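Local coordinates for protein nicotinamide-nucleotide adenylyltransferase NadR family / Ribosylnicotinamide kinase (Lactococcus lactis subsp. cremoris, PDB 6GYE) that probably phosphorylates nicotinamide riboside in a P-loop kinase domain and may also join the resulting mononucleotide to an adenylyl group to make NAD+, at residues A[11-22]-A[41-49]; A[81-90]-A[100-111]. All blocks are in the same frame, centred on the assembly; numbering follows the deposited sequence.

Interaction 1: A[11-22]-A[41-49]; sequences LSGKNIGIYFGT and NDGVLLVVS. With SO4 (sulfate ion), chain E.
D42, V47 and L45 bury much of the surface where segment 41-49 lies beside 11-22, and they belong to a parallel strand pair of a Rossmann-like sheet: strand 15-21, helix 28-40 and strand 43-50 form a beta-alpha-beta crossover. D42 holds the start of the pair. Its OD2 accepts from N15 N at 2.8 Å, met on the anti side of the carboxylate, and takes a weaker bond from K14 N. With CG beside its own backbone N (chi1 -62°), the carboxylate swings back over the turn that leads into strand 15-21. Beyond it the strands exchange bonds in regular alternation, from G17 N to G43 O through to S49 N and G21 O; Y19 supplies both its N, to L45 O, and its O, to V47 N at 2.7 Å.

On the face shared by I18 and F20, V47 on the neighbouring strand leans against both: CG2 meets I18 CG2 at 4.0 Å, whereas CB lies 3.8 Å from F20 CD1, the valine and phenylalanine running side by side. L45 contributes CB on this face, touched at 4.1 Å by L11 CD2 from the loop before the strand. The other face carries Y19 and L46, whose CD2 packs on Y19 CB at 3.7 Å; helix 28-40 covers this side, and Q33 receives a hydrogen bond from the tyrosine hydroxyl. At the C-terminal end of strand 15-21 a sulfate, which H30 and R150 also bind, accepts at O3 from both T22 N and T22 OG1, the hydroxyl lying 2.7 Å from O3.

Interaction 2: A[81-90]-A[100-111]; sequences KVSMLNENDL and WANRLFELIHHN
R103 reaches out from helix 95-110 to bind a backbone carbonyl of the turn that follows strand 80-86, with NH1 and NH2 both donating to the single oxygen N88 O, each at 3.0 Å. That oxygen lies in the guanidinium plane, 1° out of it, and NH1 also lies very close to N86 O, too close to be trusted in detail. The chain is extended from CG to NE, which carries the charged group beyond the strand end; E99 pairs with NE, while L90 CD2 rests over one guanidinium face, 3.6 Å from NH2. An Asx turn, N88 N to N86 OD1, shapes the same loop.

Beside it W100 NE1 donates to the anti lone pair of E87 OE2 at 3.2 Å, and L85 CD2 sits 3.5 Å from the same nitrogen. L85 CG is anti to the backbone N (chi1 -180°), and its other methyl, CD1, meets R103 CB at 3.7 Å. Farther along, L107 CD1 packs against L85 CB at 4.1 Å. Strand and helix run nearly antiparallel, at 165°, with axes 9.0 Å apart, the alpha/beta layering of a Rossmann-like domain in which a helix covers one face of the parallel sheet.

How the interactions relate
Interactions 1 and 2 are consecutive along the chain and meet in one parallel sheet, their centres 12 Å apart. Strand 43-50 is common ground: it pairs with 15-21 on one side and with 80-86 on the other, where L46 N approaches K81 O and V48 O approaches L85 N, both at 2.8 Å in probable hydrogen bonds. V47 CG1 lies 3.5 Å from L85 CB, so the apolar layer of interaction 1 continues beneath the helix of interaction 2. The sulfate belongs to interaction 1. Nicotinamide riboside occupies a pocket of the other domain, lined by residues such as Y240 and D291, and neither contact contributes to it.

Interaction 1: A[11-22]-A[41-49]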
loop_
_atom_site.group_PDB
_atom_site.type_symbol
_atom_site.label_atom_id
_atom_site.label_comp_id
_atom_site.label_asym_id
_atom_site.label_seq_id
_atom_site.Cartn_x
_atom_site.Cartn_y
_atom_site.Cartn_z
ATOM N N LEU A 11 19.213 13.889 18.045
ATOM C CA LEU A 11 19.286 15.141 17.312
ATOM C C LEU A 11 20.339 16.055 17.926
ATOM O O LEU A 11 20.348 16.274 19.141
ATOM C CB LEU A 11 17.915 15.803 17.338
ATOM C CG LEU A 11 17.372 16.470 16.094
ATOM C CD1 LEU A 11 17.560 15.614 14.851
ATOM C CD2 LEU A 11 15.904 16.745 16.362
ATOM N N SER A 12 21.237 16.578 17.091
ATOM C CA SER A 12 22.232 17.545 17.534
ATOM C C SER A 12 21.739 18.969 17.310
ATOM O O SER A 12 20.779 19.211 16.577
ATOM C CB SER A 12 23.546 17.343 16.787
ATOM O OG SER A 12 23.383 17.691 15.423
ATOM N N GLY A 13 22.417 19.922 17.942
ATOM C CA GLY A 13 22.120 21.328 17.752
ATOM C C GLY A 13 21.356 21.927 18.924
ATOM O O GLY A 13 20.834 21.231 19.794
ATOM N N LYS A 14 21.291 23.261 18.934
ATOM C CA LYS A 14 20.587 24.009 19.977
ATOM C C LYS A 14 19.163 24.413 19.593
ATOM O O LYS A 14 18.267 24.356 20.437
ATOM C CB LYS A 14 21.380 25.263 20.365
ATOM C CG LYS A 14 22.642 24.987 21.170
ATOM C CD LYS A 14 22.323 24.454 22.558
ATOM C CE LYS A 14 23.560 24.448 23.444
ATOM N NZ LYS A 14 24.616 23.546 22.903
ATOM N N ASN A 15 18.915 24.822 18.351
ATOM C CA ASN A 15 17.578 25.242 17.929
ATOM C C ASN A 15 16.849 24.048 17.327
ATOM O O ASN A 15 17.186 23.589 16.232
ATOM C CB ASN A 15 17.653 26.389 16.930
ATOM C CG ASN A 15 18.252 27.626 17.528
ATOM O OD1 ASN A 15 17.785 28.114 18.554
ATOM N ND2 ASN A 15 19.280 28.157 16.885
ATOM N N ILE A 16 15.857 23.538 18.051
ATOM C CA ILE A 16 15.154 22.313 17.683
ATOM C C ILE A 16 13.692 22.644 17.416
ATOM O O ILE A 16 13.039 23.299 18.240
ATOM C CB ILE A 16 15.259 21.248 18.788
ATOM C CG1 ILE A 16 16.728 20.970 19.170
ATOM C CG2 ILE A 16 14.467 20.015 18.387
ATOM C CD1 ILE A 16 17.630 20.528 18.031
ATOM N N GLY A 17 13.172 22.174 16.285
ATOM C CA GLY A 17 11.760 22.305 15.954
ATOM C C GLY A 17 11.042 20.981 16.146
ATOM O O GLY A 17 11.581 19.921 15.820
ATOM N N ILE A 18 9.825 21.049 16.667
ATOM C CA ILE A 18 8.998 19.875 16.917
ATOM C C ILE A 18 7.794 19.982 15.998
ATOM O O ILE A 18 7.013 20.943 16.089
ATOM C CB ILE A 18 8.564 19.757 18.391
ATOM C CG1 ILE A 18 9.677 19.265 19.328
ATOM C CG2 ILE A 18 7.481 18.712 18.527
ATOM C CD1 ILE A 18 11.038 19.830 19.171
ATOM N N TYR A 19 7.635 18.998 15.116
ATOM C CA TYR A 19 6.572 19.009 14.117
ATOM C C TYR A 19 5.706 17.782 14.335
ATOM O O TYR A 19 6.225 16.664 14.402
ATOM C CB TYR A 19 7.144 19.035 12.692
ATOM C CG TYR A 19 6.110 19.177 11.602
ATOM C CD1 TYR A 19 5.444 18.070 11.092
ATOM C CD2 TYR A 19 5.809 20.418 11.073
ATOM C CE1 TYR A 19 4.493 18.214 10.100
ATOM C CE2 TYR A 19 4.876 20.564 10.096
ATOM C CZ TYR A 19 4.208 19.469 9.609
ATOM O OH TYR A 19 3.262 19.648 8.607
ATOM N N PHE A 20 4.399 18.002 14.475
ATOM C CA PHE A 20 3.426 16.970 14.808
ATOM C C PHE A 20 2.627 16.541 13.594
ATOM O O PHE A 20 2.392 17.329 12.674
ATOM C CB PHE A 20 2.417 17.465 15.842
ATOM C CG PHE A 20 2.986 17.741 17.182
ATOM C CD1 PHE A 20 3.064 16.738 18.124
ATOM C CD2 PHE A 20 3.383 19.016 17.530
ATOM C CE1 PHE A 20 3.550 16.999 19.391
ATOM C CE2 PHE A 20 3.878 19.287 18.801
ATOM C CZ PHE A 20 3.955 18.281 19.727
ATOM N N GLY A 21 2.159 15.299 13.629
ATOM C CA GLY A 21 1.169 14.849 12.664
ATOM C C GLY A 21 0.730 13.440 12.993
ATOM O O GLY A 21 1.380 12.735 13.769
ATOM N N THR A 22 -0.396 13.044 12.388
ATOM C CA THR A 22 -0.775 11.628 12.356
ATOM C C THR A 22 -0.193 10.905 11.130
ATOM O O THR A 22 0.150 9.719 11.214
ATOM C CB THR A 22 -2.296 11.461 12.399
ATOM O OG1 THR A 22 -2.899 12.326 11.444
ATOM C CG2 THR A 22 -2.845 11.815 13.771
ATOM N N ASN A 41 15.842 25.661 11.714
ATOM C CA ASN A 41 16.328 25.130 12.972
ATOM C C ASN A 41 17.574 24.309 12.712
ATOM O O ASN A 41 17.873 23.937 11.571
ATOM C CB ASN A 41 15.268 24.265 13.670
ATOM C CG ASN A 41 14.075 25.077 14.140
ATOM O OD1 ASN A 41 14.119 25.673 15.206
ATOM N ND2 ASN A 41 13.006 25.101 13.347
ATOM N N ASP A 42 18.305 24.038 13.794
ATOM C CA ASP A 42 19.441 23.133 13.687
ATOM C C ASP A 42 18.990 21.698 13.451
ATOM O O ASP A 42 19.672 20.947 12.747
ATOM C CB ASP A 42 20.296 23.237 14.945
ATOM C CG ASP A 42 20.859 24.624 15.140
ATOM O OD1 ASP A 42 21.430 25.176 14.176
ATOM O OD2 ASP A 42 20.697 25.177 16.242
ATOM N N GLY A 43 17.848 21.309 14.016
ATOM C CA GLY A 43 17.284 19.990 13.802
ATOM C C GLY A 43 15.799 19.978 14.083
ATOM O O GLY A 43 15.268 20.866 14.758
ATOM N N VAL A 44 15.126 18.965 13.545
ATOM C CA VAL A 44 13.680 18.825 13.658
ATOM C C VAL A 44 13.365 17.441 14.198
ATOM O O VAL A 44 13.902 16.440 13.707
ATOM C CB VAL A 44 12.972 19.037 12.303
ATOM C CG1 VAL A 44 11.487 18.729 12.410
ATOM C CG2 VAL A 44 13.178 20.451 11.802
ATOM N N LEU A 45 12.481 17.385 15.187
ATOM C CA LEU A 45 11.907 16.138 15.673
ATOM C C LEU A 45 10.482 16.021 15.135
ATOM O O LEU A 45 9.631 16.864 15.447
ATOM C CB LEU A 45 11.911 16.102 17.198
ATOM C CG LEU A 45 11.438 14.804 17.854
ATOM C CD1 LEU A 45 12.321 13.642 17.434
ATOM C CD2 LEU A 45 11.432 14.931 19.361
ATOM N N LEU A 46 10.229 15.002 14.304
ATOM C CA LEU A 46 8.880 14.717 13.833
ATOM C C LEU A 46 8.179 13.831 14.843
ATOM O O LEU A 46 8.718 12.793 15.232
ATOM C CB LEU A 46 8.878 14.025 12.474
ATOM C CG LEU A 46 9.518 14.752 11.299
ATOM C CD1 LEU A 46 9.295 13.962 9.995
ATOM C CD2 LEU A 46 8.999 16.187 11.207
ATOM N N VAL A 47 6.999 14.246 15.296
ATOM C CA VAL A 47 6.255 13.446 16.260
ATOM C C VAL A 47 5.044 12.841 15.564
ATOM O O VAL A 47 4.155 13.561 15.105
ATOM C CB VAL A 47 5.859 14.253 17.498
ATOM C CG1 VAL A 47 5.014 13.398 18.419
ATOM C CG2 VAL A 47 7.110 14.693 18.236
ATOM N N VAL A 48 5.041 11.514 15.448
ATOM C CA VAL A 48 3.901 10.763 14.938
ATOM C C VAL A 48 3.056 10.386 16.135
ATOM O O VAL A 48 3.513 9.620 16.993
ATOM C CB VAL A 48 4.342 9.487 14.204
ATOM C CG1 VAL A 48 3.188 8.940 13.384
ATOM C CG2 VAL A 48 5.576 9.718 13.378
ATOM N N SER A 49 1.836 10.908 16.204
ATOM C CA SER A 49 0.958 10.564 17.312
ATOM C C SER A 49 -0.114 9.585 16.843
ATOM O O SER A 49 -0.440 9.511 15.653
ATOM C CB SER A 49 0.329 11.820 17.921
ATOM O OG SER A 49 -0.387 12.538 16.943
HETATM S S SO4 E . -2.358 14.982 9.789
HETATM O O1 SO4 E . -1.633 16.128 9.252
HETATM O O2 SO4 E . -2.255 13.826 8.890
HETATM O O3 SO4 E . -1.753 14.710 11.088
HETATM O O4 SO4 E . -3.783 15.272 9.944
#

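Interaction 2: A[81-90]-A[100-111]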
loop_
_atom_site.group_PDB
_atom_site.type_symbol
_atom_site.label_atom_id
_atom_site.label_comp_id
_atom_site.label_asym_id
_atom_site.label_seq_id
_atom_site.Cartn_x
_atom_site.Cartn_y
_atom_site.Cartn_z
ATOM N N LYS A 81 14.838 13.725 12.849
ATOM C CA LYS A 81 14.576 12.502 13.589
ATOM C C LYS A 81 13.072 12.275 13.653
ATOM O O LYS A 81 12.294 13.229 13.713
ATOM C CB LYS A 81 15.158 12.585 15.006
ATOM C CG LYS A 81 14.994 11.322 15.859
ATOM C CD LYS A 81 15.915 10.209 15.392
ATOM C CE LYS A 81 15.808 8.957 16.261
ATOM N NZ LYS A 81 16.679 7.878 15.713
ATOM N N VAL A 82 12.670 11.005 13.637
ATOM C CA VAL A 82 11.265 10.602 13.687
ATOM C C VAL A 82 11.030 9.831 14.974
ATOM O O VAL A 82 11.764 8.875 15.276
ATOM C CB VAL A 82 10.861 9.730 12.483
ATOM C CG1 VAL A 82 9.423 9.251 12.662
ATOM C CG2 VAL A 82 11.014 10.498 11.177
ATOM N N SER A 83 9.999 10.229 15.719
ATOM C CA SER A 83 9.693 9.635 17.010
ATOM C C SER A 83 8.189 9.426 17.135
ATOM O O SER A 83 7.389 10.051 16.433
ATOM C CB SER A 83 10.203 10.507 18.160
ATOM O OG SER A 83 9.482 11.725 18.218
ATOM N N MET A 84 7.814 8.549 18.060
ATOM C CA MET A 84 6.449 8.076 18.216
ATOM C C MET A 84 5.883 8.593 19.529
ATOM O O MET A 84 6.522 8.440 20.577
ATOM C CB MET A 84 6.430 6.545 18.208
ATOM C CG MET A 84 5.202 5.901 17.626
ATOM S SD MET A 84 5.339 4.100 17.591
ATOM C CE MET A 84 4.937 3.698 19.287
ATOM N N LEU A 85 4.694 9.216 19.471
ATOM C CA LEU A 85 3.945 9.618 20.665
ATOM C C LEU A 85 2.711 8.733 20.771
ATOM O O LEU A 85 1.717 8.958 20.078
ATOM C CB LEU A 85 3.544 11.087 20.639
ATOM C CG LEU A 85 2.763 11.506 21.899
ATOM C CD1 LEU A 85 3.552 11.158 23.143
ATOM C CD2 LEU A 85 2.462 12.978 21.904
ATOM N N ASN A 86 2.791 7.724 21.637
ATOM C CA ASN A 86 1.707 6.774 21.869
ATOM C C ASN A 86 0.692 7.387 22.838
ATOM O O ASN A 86 1.030 7.703 23.987
ATOM C CB ASN A 86 2.291 5.472 22.429
ATOM C CG ASN A 86 1.261 4.355 22.557
ATOM O OD1 ASN A 86 0.070 4.594 22.765
ATOM N ND2 ASN A 86 1.731 3.119 22.464
ATOM N N GLU A 87 -0.552 7.540 22.391
ATOM C CA GLU A 87 -1.564 8.209 23.198
ATOM C C GLU A 87 -2.538 7.252 23.883
ATOM O O GLU A 87 -3.525 7.715 24.464
ATOM C CB GLU A 87 -2.332 9.215 22.339
ATOM C CG GLU A 87 -1.539 10.473 22.041
ATOM C CD GLU A 87 -2.145 11.311 20.936
ATOM O OE1 GLU A 87 -2.932 10.758 20.134
ATOM O OE2 GLU A 87 -1.847 12.529 20.894
ATOM N N ASN A 88 -2.263 5.947 23.873
ATOM C CA ASN A 88 -3.122 4.978 24.545
ATOM C C ASN A 88 -3.127 5.216 26.054
ATOM O O ASN A 88 -2.213 5.825 26.615
ATOM C CB ASN A 88 -2.650 3.541 24.284
ATOM C CG ASN A 88 -2.957 3.041 22.868
ATOM O OD1 ASN A 88 -3.815 3.568 22.164
ATOM N ND2 ASN A 88 -2.253 1.997 22.461
ATOM N N ASP A 89 -4.179 4.716 26.711
ATOM C CA ASP A 89 -4.284 4.725 28.175
ATOM C C ASP A 89 -4.136 6.130 28.749
ATOM O O ASP A 89 -3.399 6.362 29.708
ATOM C CB ASP A 89 -3.261 3.776 28.798
ATOM C CG ASP A 89 -3.326 2.390 28.202
ATOM O OD1 ASP A 89 -4.433 1.811 28.177
ATOM O OD2 ASP A 89 -2.276 1.892 27.738
ATOM N N LEU A 90 -4.859 7.061 28.170
ATOM C CA LEU A 90 -4.816 8.406 28.701
ATOM C C LEU A 90 -6.132 8.733 29.388
ATOM O O LEU A 90 -7.198 8.396 28.858
ATOM C CB LEU A 90 -4.582 9.429 27.579
ATOM C CG LEU A 90 -3.156 9.799 27.184
ATOM C CD1 LEU A 90 -3.181 10.978 26.249
ATOM C CD2 LEU A 90 -2.355 10.129 28.408
ATOM N N TRP A 100 -0.077 13.519 28.958
ATOM C CA TRP A 100 0.278 13.698 27.554
ATOM C C TRP A 100 1.565 14.505 27.420
ATOM O O TRP A 100 2.506 14.090 26.732
ATOM C CB TRP A 100 -0.880 14.366 26.804
ATOM C CG TRP A 100 -0.627 14.617 25.354
ATOM C CD1 TRP A 100 -0.847 13.758 24.316
ATOM C CD2 TRP A 100 -0.128 15.827 24.777
ATOM N NE1 TRP A 100 -0.491 14.353 23.127
ATOM C CE2 TRP A 100 -0.043 15.621 23.384
ATOM C CE3 TRP A 100 0.272 17.061 25.305
ATOM C CZ2 TRP A 100 0.415 16.604 22.515
ATOM C CZ3 TRP A 100 0.730 18.034 24.440
ATOM C CH2 TRP A 100 0.796 17.801 23.061
ATOM N N ALA A 101 1.637 15.645 28.110
ATOM C CA ALA A 101 2.835 16.478 28.046
ATOM C C ALA A 101 4.051 15.757 28.616
ATOM O O ALA A 101 5.164 15.912 28.096
ATOM C CB ALA A 101 2.604 17.795 28.779
ATOM N N ASN A 102 3.863 14.985 29.694
ATOM C CA ASN A 102 4.971 14.210 30.250
ATOM C C ASN A 102 5.612 13.347 29.180
ATOM O O ASN A 102 6.825 13.405 28.961
ATOM C CB ASN A 102 4.497 13.330 31.404
ATOM C CG ASN A 102 4.234 14.113 32.654
ATOM O OD1 ASN A 102 4.769 15.207 32.834
ATOM N ND2 ASN A 102 3.412 13.561 33.539
ATOM N N ARG A 103 4.790 12.576 28.468
ATOM C CA ARG A 103 5.307 11.743 27.392
ATOM C C ARG A 103 5.989 12.595 26.335
ATOM O O ARG A 103 7.051 12.234 25.820
ATOM C CB ARG A 103 4.170 10.937 26.770
ATOM C CG ARG A 103 3.384 10.107 27.764
ATOM C CD ARG A 103 2.375 9.232 27.042
ATOM N NE ARG A 103 1.516 8.516 27.979
ATOM C CZ ARG A 103 0.475 7.781 27.607
ATOM N NH1 ARG A 103 0.171 7.679 26.316
ATOM N NH2 ARG A 103 -0.264 7.160 28.519
ATOM N N LEU A 104 5.406 13.748 26.022
ATOM C CA LEU A 104 5.971 14.595 24.982
ATOM C C LEU A 104 7.361 15.086 25.365
ATOM O O LEU A 104 8.309 14.982 24.578
ATOM C CB LEU A 104 5.037 15.769 24.710
ATOM C CG LEU A 104 5.653 16.769 23.754
ATOM C CD1 LEU A 104 5.958 16.054 22.420
ATOM C CD2 LEU A 104 4.714 17.936 23.557
ATOM N N PHE A 105 7.509 15.613 26.577
ATOM C CA PHE A 105 8.810 16.134 26.970
ATOM C C PHE A 105 9.811 15.014 27.204
ATOM O O PHE A 105 11.015 15.201 26.999
ATOM C CB PHE A 105 8.665 17.028 28.192
ATOM C CG PHE A 105 8.029 18.342 27.877
ATOM C CD1 PHE A 105 8.743 19.313 27.192
ATOM C CD2 PHE A 105 6.714 18.593 28.221
ATOM C CE1 PHE A 105 8.159 20.529 26.869
ATOM C CE2 PHE A 105 6.127 19.801 27.910
ATOM C CZ PHE A 105 6.852 20.775 27.227
ATOM N N GLU A 106 9.339 13.844 27.622
ATOM C CA GLU A 106 10.234 12.699 27.679
ATOM C C GLU A 106 10.787 12.381 26.292
ATOM O O GLU A 106 11.985 12.123 26.141
ATOM C CB GLU A 106 9.502 11.509 28.282
ATOM C CG GLU A 106 10.359 10.280 28.455
ATOM C CD GLU A 106 9.775 9.343 29.483
ATOM O OE1 GLU A 106 10.544 8.809 30.311
ATOM O OE2 GLU A 106 8.537 9.174 29.485
ATOM N N LEU A 107 9.934 12.444 25.262
ATOM C CA LEU A 107 10.384 12.224 23.889
ATOM C C LEU A 107 11.474 13.210 23.500
ATOM O O LEU A 107 12.480 12.832 22.892
ATOM C CB LEU A 107 9.213 12.371 22.925
ATOM C CG LEU A 107 8.421 11.182 22.405
ATOM C CD1 LEU A 107 7.622 11.626 21.181
ATOM C CD2 LEU A 107 9.326 10.048 22.072
ATOM N N ILE A 108 11.274 14.487 23.818
ATOM C CA ILE A 108 12.271 15.510 23.507
ATOM C C ILE A 108 13.581 15.215 24.231
ATOM O O ILE A 108 14.672 15.315 23.655
ATOM C CB ILE A 108 11.733 16.900 23.883
ATOM C CG1 ILE A 108 10.521 17.247 23.028
ATOM C CG2 ILE A 108 12.832 17.952 23.748
ATOM C CD1 ILE A 108 9.972 18.617 23.299
ATOM N N HIS A 109 13.492 14.883 25.518
ATOM C CA HIS A 109 14.698 14.599 26.287
ATOM C C HIS A 109 15.460 13.415 25.694
ATOM O O HIS A 109 16.679 13.478 25.502
ATOM C CB HIS A 109 14.334 14.348 27.750
ATOM C CG HIS A 109 13.738 15.538 28.437
ATOM N ND1 HIS A 109 12.965 15.433 29.575
ATOM C CD2 HIS A 109 13.794 16.862 28.146
ATOM C CE1 HIS A 109 12.575 16.638 29.956
ATOM N NE2 HIS A 109 13.061 17.522 29.104
ATOM N N HIS A 110 14.749 12.332 25.378
ATOM C CA HIS A 110 15.411 11.116 24.918
ATOM C C HIS A 110 16.089 11.320 23.569
ATOM O O HIS A 110 17.181 10.794 23.331
ATOM C CB HIS A 110 14.395 9.975 24.834
ATOM C CG HIS A 110 15.007 8.639 24.545
ATOM N ND1 HIS A 110 16.019 8.098 25.314
ATOM C CD2 HIS A 110 14.760 7.739 23.564
ATOM C CE1 HIS A 110 16.358 6.919 24.823
ATOM N NE2 HIS A 110 15.610 6.679 23.761
ATOM N N ASN A 111 15.478 12.098 22.683
ATOM C CA ASN A 111 15.915 12.190 21.297
ATOM C C ASN A 111 16.773 13.416 21.020
ATOM O O ASN A 111 17.013 13.743 19.854
ATOM C CB ASN A 111 14.700 12.177 20.361
ATOM C CG ASN A 111 14.032 10.820 20.306
ATOM O OD1 ASN A 111 14.406 9.963 19.499
ATOM N ND2 ASN A 111 13.064 10.597 21.193
#